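Local coordinates for protein endo-beta-1,4-glucanase (Cryptopygus antarcticus, PDB 5H4U) that hydrolyses internal beta-1,4-glucosidic linkages of carboxymethylcellulose, lichenan and barley beta-glucan, releasing mainly short cello-oligosaccharides, at residues G22-Y27 against D198-K203; A105-T110 against M202-V207. All coordinates share one frame; numbering follows the deposited sequence.

Both contacts are antiparallel pairings made by strand 201-207 in the curled sheet of the family 45 glucanase fold, one on each of its edges. Contact 1 joins its start, and the loop before it, to strand 19-27; contact 2 joins its length to strand 106-111. They share Met202 and Lys203 and touch where Thr24 packs on Met109. Contact 1 has little regular pairing, opens into a loop, and relies more on side chains: the Thr24 hydroxyl turned to Pro200 O, and a surface salt bridge between Arg26 and Asp198. Contact 2 is a regular ladder, with aromatic and methionine side chains on its buried face and more exposed polar ones on the other. Each is partly buried.

Contact 1. Residues G22-Y27 against D198-K203; sequences GVTTRY and DNPSMK
Gly22 and Met202 form an antiparallel hydrogen-bonded pair where strand 201-203 meets strand 22-27, within the double-psi beta-barrel that family 45 glucanases share. Gly22 N reaches Met202 O at 2.9 Å, and Met202 N returns a bond to Gly22 O at 3.0 Å. The strand directions lie 132° apart, and residues 198-200 lead into strand 201-203 as a loop. Glycine suits position 22, since the bent Met202 chain brings CE to 3.9 Å from Gly22 CA, a position where a side chain would probably crowd the methionine methyl. Thr24 then takes over with its side chain: chi1 of 63° sets OG1 between the backbone N and carbonyl carbon, turned to Pro200 O, in a hydrogen bond modelled so short (2.5 Å from OG1) that its length is doubtful, while CG2 packs against Met202 CG. On the neighbouring edge of strand 19-27, the Thr25 backbone is hydrogen-bonded to Phe137 and Leu139, and its side chain lies beside Asp138, the inferred proton donor. Arg26 stretches out to Asp198 in a salt bridge, Gly168 O takes a bond from NE, and a water accepts from both Arg26 NH1 and Asn199 N. With an alanine in place of Arg26, the Asp198 carboxylate would probably lose this cationic mate, and the water one of its donors. The N-H of NH1 points almost straight at Asp198 OD1 (174°), 3.1 Å away on the anti side.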
loop_
_atom_site.group_PDB
_atom_site.type_symbol
_atom_site.label_atom_id
_atom_site.label_comp_id
_atom_site.label_asym_id
_atom_site.label_seq_id
_atom_site.Cartn_x
_atom_site.Cartn_y
_atom_site.Cartn_z
ATOM N N GLY A 22 -16.650 1.504 1.356
ATOM C CA GLY A 22 -15.567 2.250 1.960
ATOM C C GLY A 22 -15.051 3.336 1.049
ATOM O O GLY A 22 -15.459 3.472 -0.110
ATOM N N VAL A 23 -14.119 4.097 1.602
ATOM C CA VAL A 23 -13.435 5.140 0.861
ATOM C C VAL A 23 -11.952 4.788 0.776
ATOM O O VAL A 23 -11.430 3.991 1.560
ATOM C CB VAL A 23 -13.641 6.512 1.538
ATOM C CG1 VAL A 23 -15.125 6.853 1.606
ATOM C CG2 VAL A 23 -13.062 6.490 2.940
ATOM N N THR A 24 -11.273 5.367 -0.209
ATOM C CA THR A 24 -9.855 5.092 -0.419
ATOM C C THR A 24 -9.071 6.399 -0.412
ATOM O O THR A 24 -9.641 7.490 -0.446
ATOM C CB THR A 24 -9.617 4.288 -1.715
ATOM O OG1 THR A 24 -10.032 5.041 -2.863
ATOM C CG2 THR A 24 -10.365 2.937 -1.665
ATOM N N THR A 25 -7.750 6.286 -0.305
ATOM C CA THR A 25 -6.835 7.402 -0.511
ATOM C C THR A 25 -5.630 6.851 -1.255
ATOM O O THR A 25 -5.575 5.660 -1.557
ATOM C CB THR A 25 -6.428 8.062 0.823
ATOM O OG1 THR A 25 -5.936 7.067 1.725
ATOM C CG2 THR A 25 -7.599 8.800 1.478
ATOM N N ARG A 26 -4.652 7.699 -1.554
ATOM C CA ARG A 26 -3.408 7.217 -2.144
ATOM C C ARG A 26 -2.214 7.720 -1.345
ATOM O O ARG A 26 -2.202 8.860 -0.879
ATOM C CB ARG A 26 -3.293 7.634 -3.613
ATOM C CG ARG A 26 -3.415 9.084 -3.860
ATOM C CD ARG A 26 -3.502 9.394 -5.319
ATOM N NE ARG A 26 -3.427 10.830 -5.525
ATOM C CZ ARG A 26 -4.478 11.643 -5.509
ATOM N NH1 ARG A 26 -5.696 11.162 -5.284
ATOM N NH2 ARG A 26 -4.299 12.946 -5.678
ATOM N N TYR A 27 -1.184 6.891 -1.225
ATOM C CA TYR A 27 -0.065 7.340 -0.415
ATOM C C TYR A 27 1.138 6.453 -0.642
ATOM O O TYR A 27 1.006 5.299 -1.034
ATOM C CB TYR A 27 -0.429 7.353 1.078
ATOM C CG TYR A 27 -0.116 6.088 1.849
ATOM C CD1 TYR A 27 -0.957 4.984 1.783
ATOM C CD2 TYR A 27 0.998 6.016 2.691
ATOM C CE1 TYR A 27 -0.686 3.826 2.510
ATOM C CE2 TYR A 27 1.285 4.866 3.411
ATOM C CZ TYR A 27 0.439 3.775 3.318
ATOM O OH TYR A 27 0.729 2.637 4.036
ATOM N N ASP A 198 -9.496 10.244 -8.134
ATOM C CA ASP A 198 -9.307 10.993 -6.893
ATOM C C ASP A 198 -10.205 10.399 -5.813
ATOM O O ASP A 198 -11.421 10.616 -5.825
ATOM C CB ASP A 198 -9.614 12.466 -7.138
ATOM C CG ASP A 198 -9.097 13.358 -6.058
ATOM O OD1 ASP A 198 -8.258 12.907 -5.236
ATOM O OD2 ASP A 198 -9.514 14.532 -6.046
ATOM N N ASN A 199 -9.614 9.667 -4.872
ATOM C CA ASN A 199 -10.347 9.051 -3.769
ATOM C C ASN A 199 -11.559 8.281 -4.273
ATOM O O ASN A 199 -12.698 8.641 -3.954
ATOM C CB ASN A 199 -10.799 10.077 -2.739
ATOM C CG ASN A 199 -9.687 10.821 -2.103
ATOM O OD1 ASN A 199 -8.536 10.412 -2.156
ATOM N ND2 ASN A 199 -10.031 11.915 -1.427
ATOM N N PRO A 200 -11.369 7.247 -5.080
ATOM C CA PRO A 200 -12.536 6.493 -5.543
ATOM C C PRO A 200 -13.113 5.762 -4.359
ATOM O O PRO A 200 -12.396 5.233 -3.517
ATOM C CB PRO A 200 -11.957 5.548 -6.596
ATOM C CG PRO A 200 -10.534 5.384 -6.201
ATOM C CD PRO A 200 -10.129 6.727 -5.675
ATOM N N SER A 201 -14.439 5.806 -4.258
ATOM C CA SER A 201 -15.176 4.992 -3.314
ATOM C C SER A 201 -15.358 3.577 -3.862
ATOM O O SER A 201 -15.226 3.333 -5.067
ATOM C CB SER A 201 -16.521 5.637 -3.051
ATOM O OG SER A 201 -16.301 6.931 -2.552
ATOM N N MET A 202 -15.704 2.641 -2.980
ATOM C CA MET A 202 -15.827 1.277 -3.469
ATOM C C MET A 202 -16.737 0.493 -2.537
ATOM O O MET A 202 -17.096 0.955 -1.453
ATOM C CB MET A 202 -14.444 0.622 -3.614
ATOM C CG MET A 202 -13.533 0.605 -2.374
ATOM S SD MET A 202 -14.242 -0.399 -1.095
ATOM C CE MET A 202 -13.114 -0.223 0.200
ATOM N N LYS A 203 -17.093 -0.708 -2.983
ATOM C CA LYS A 203 -17.567 -1.778 -2.125
ATOM C C LYS A 203 -16.505 -2.873 -2.134
ATOM O O LYS A 203 -15.775 -3.020 -3.108
ATOM C CB LYS A 203 -18.933 -2.300 -2.594
ATOM C CG LYS A 203 -18.992 -2.567 -4.077
ATOM C CD LYS A 203 -20.325 -3.141 -4.573
ATOM C CE LYS A 203 -20.421 -3.048 -6.120
ATOM N NZ LYS A 203 -20.331 -4.384 -6.842
HETATM O O HOH W 1 -6.707 8.278 -4.813
#

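Contact 2. Residues A105-T110 against M202-V207; sequences ACYEMT and MKFTQV
A regular antiparallel ladder in the barrel sheet of this family 45 enzyme pairs residues 106-110 with 203-207. Glu108 and Thr205 exchange two backbone bonds, Glu108 N to Thr205 O and Thr205 N to Glu108 O, each 2.9 Å. Thr110 and Lys203 repeat the pattern, with Thr110 N 2.8 Å from Lys203 O. At the other end Val207 N bonds to Cys106 O, approaching from above the carbonyl plane, and a water accepts from Cys106 N and lies 3.0 Å from Val207 O. The two faces differ in chemistry. On one, the rings of Tyr107 and Phe204 run out together from neighbouring strands; chi1 of 70° puts the Phe204 ring over its own backbone, between N and C, where its CD2 edge comes 3.6 Å from Tyr107 CD2, with the ring planes 64° apart. Next along, Met109 CB packs on Phe204 CB at 3.9 Å and on Met202 CG at 3.8 Å; the apolar, unbranched methionines continue the buried face beyond the phenylalanine, and the Met109 end goes on to Thr24 of strand 19-27. The other face carries Glu108, Thr110, Lys203 and Thr205, suited to a partly exposed surface, with Cys106 and Val207 toward its end. There Lys203 runs beside Thr110, its methylene chain bringing CE to 4.0 Å from Thr110 CB, while the amino group ends near the threonine. Cys106 is tied by a disulfide to Cys209, two residues beyond Val207. Strand 120-128 flanks 106-111 on its other edge, strand 19-27 flanks 201-207, and Phe137 of strand 135-140 meets the rings of Tyr107 and Phe204.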
loop_
_atom_site.group_PDB
_atom_site.type_symbol
_atom_site.label_atom_id
_atom_site.label_comp_id
_atom_site.label_asym_id
_atom_site.label_seq_id
_atom_site.Cartn_x
_atom_site.Cartn_y
_atom_site.Cartn_z
ATOM N N ALA A 105 -4.528 -9.510 5.523
ATOM C CA ALA A 105 -5.774 -9.924 4.922
ATOM C C ALA A 105 -5.908 -9.267 3.560
ATOM O O ALA A 105 -5.401 -8.165 3.322
ATOM C CB ALA A 105 -6.953 -9.552 5.808
ATOM N N CYS A 106 -6.574 -9.960 2.654
ATOM C CA CYS A 106 -6.825 -9.431 1.325
ATOM C C CYS A 106 -8.284 -9.074 1.133
ATOM O O CYS A 106 -9.193 -9.764 1.613
ATOM C CB CYS A 106 -6.408 -10.403 0.227
ATOM S SG CYS A 106 -4.648 -10.516 0.130
ATOM N N TYR A 107 -8.489 -8.011 0.392
ATOM C CA TYR A 107 -9.819 -7.553 0.077
ATOM C C TYR A 107 -9.850 -7.304 -1.419
ATOM O O TYR A 107 -8.866 -6.821 -1.988
ATOM C CB TYR A 107 -10.156 -6.299 0.909
ATOM C CG TYR A 107 -9.993 -6.536 2.405
ATOM C CD1 TYR A 107 -8.744 -6.522 2.996
ATOM C CD2 TYR A 107 -11.093 -6.800 3.220
ATOM C CE1 TYR A 107 -8.594 -6.759 4.328
ATOM C CE2 TYR A 107 -10.948 -7.032 4.563
ATOM C CZ TYR A 107 -9.692 -7.006 5.113
ATOM O OH TYR A 107 -9.511 -7.213 6.463
ATOM N N GLU A 108 -10.924 -7.737 -2.072
ATOM C CA GLU A 108 -11.186 -7.330 -3.442
ATOM C C GLU A 108 -12.319 -6.314 -3.445
ATOM O O GLU A 108 -13.355 -6.515 -2.800
ATOM C CB GLU A 108 -11.494 -8.501 -4.364
ATOM C CG GLU A 108 -12.920 -8.590 -4.759
ATOM C CD GLU A 108 -13.171 -9.625 -5.833
ATOM O OE1 GLU A 108 -14.060 -9.325 -6.658
ATOM O OE2 GLU A 108 -12.478 -10.680 -5.893
ATOM N N MET A 109 -12.087 -5.197 -4.115
ATOM C CA MET A 109 -12.994 -4.067 -4.110
ATOM C C MET A 109 -13.411 -3.730 -5.533
ATOM O O MET A 109 -12.614 -3.842 -6.479
ATOM C CB MET A 109 -12.350 -2.836 -3.386
ATOM C CG MET A 109 -10.860 -2.471 -3.707
ATOM S SD MET A 109 -10.104 -1.298 -2.483
ATOM C CE MET A 109 -9.194 -0.179 -3.480
ATOM N N THR A 110 -14.679 -3.361 -5.672
ATOM C CA THR A 110 -15.217 -2.807 -6.898
ATOM C C THR A 110 -15.347 -1.308 -6.686
ATOM O O THR A 110 -16.039 -0.860 -5.764
ATOM C CB THR A 110 -16.575 -3.401 -7.260
ATOM O OG1 THR A 110 -16.462 -4.822 -7.333
ATOM C CG2 THR A 110 -17.017 -2.881 -8.627
ATOM N N MET A 202 -15.704 2.641 -2.980
ATOM C CA MET A 202 -15.827 1.277 -3.469
ATOM C C MET A 202 -16.737 0.493 -2.537
ATOM O O MET A 202 -17.096 0.955 -1.453
ATOM C CB MET A 202 -14.444 0.622 -3.614
ATOM C CG MET A 202 -13.533 0.605 -2.374
ATOM S SD MET A 202 -14.242 -0.399 -1.095
ATOM C CE MET A 202 -13.114 -0.223 0.200
ATOM N N LYS A 203 -17.093 -0.708 -2.983
ATOM C CA LYS A 203 -17.567 -1.778 -2.125
ATOM C C LYS A 203 -16.505 -2.873 -2.134
ATOM O O LYS A 203 -15.775 -3.020 -3.108
ATOM C CB LYS A 203 -18.933 -2.300 -2.594
ATOM C CG LYS A 203 -18.992 -2.567 -4.077
ATOM C CD LYS A 203 -20.325 -3.141 -4.573
ATOM C CE LYS A 203 -20.421 -3.048 -6.120
ATOM N NZ LYS A 203 -20.331 -4.384 -6.842
ATOM N N PHE A 204 -16.379 -3.620 -1.042
ATOM C CA PHE A 204 -15.282 -4.563 -0.898
ATOM C C PHE A 204 -15.751 -5.822 -0.199
ATOM O O PHE A 204 -16.672 -5.801 0.614
ATOM C CB PHE A 204 -14.097 -3.972 -0.102
ATOM C CG PHE A 204 -14.366 -3.752 1.370
ATOM C CD1 PHE A 204 -15.065 -2.637 1.804
ATOM C CD2 PHE A 204 -13.879 -4.637 2.324
ATOM C CE1 PHE A 204 -15.311 -2.423 3.167
ATOM C CE2 PHE A 204 -14.105 -4.425 3.699
ATOM C CZ PHE A 204 -14.818 -3.320 4.113
ATOM N N THR A 205 -15.014 -6.889 -0.436
ATOM C CA THR A 205 -15.248 -8.150 0.233
ATOM C C THR A 205 -13.916 -8.816 0.512
ATOM O O THR A 205 -12.994 -8.765 -0.313
ATOM C CB THR A 205 -16.124 -9.064 -0.617
ATOM O OG1 THR A 205 -17.265 -8.316 -1.059
ATOM C CG2 THR A 205 -16.579 -10.310 0.180
ATOM N N GLN A 206 -13.809 -9.406 1.695
ATOM C CA GLN A 206 -12.590 -10.100 2.046
ATOM C C GLN A 206 -12.495 -11.361 1.197
ATOM O O GLN A 206 -13.510 -11.985 0.868
ATOM C CB GLN A 206 -12.567 -10.408 3.537
ATOM C CG GLN A 206 -11.491 -11.372 3.964
ATOM C CD GLN A 206 -11.206 -11.321 5.468
ATOM O OE1 GLN A 206 -10.061 -11.204 5.880
ATOM N NE2 GLN A 206 -12.245 -11.369 6.277
ATOM N N VAL A 207 -11.276 -11.663 0.741
ATOM C CA VAL A 207 -11.006 -12.847 -0.065
ATOM C C VAL A 207 -9.743 -13.490 0.490
ATOM O O VAL A 207 -8.946 -12.849 1.171
ATOM C CB VAL A 207 -10.861 -12.544 -1.586
ATOM C CG1 VAL A 207 -12.092 -11.816 -2.117
ATOM C CG2 VAL A 207 -9.606 -11.735 -1.844
HETATM O O HOH W 2 -8.128 -12.070 3.971
#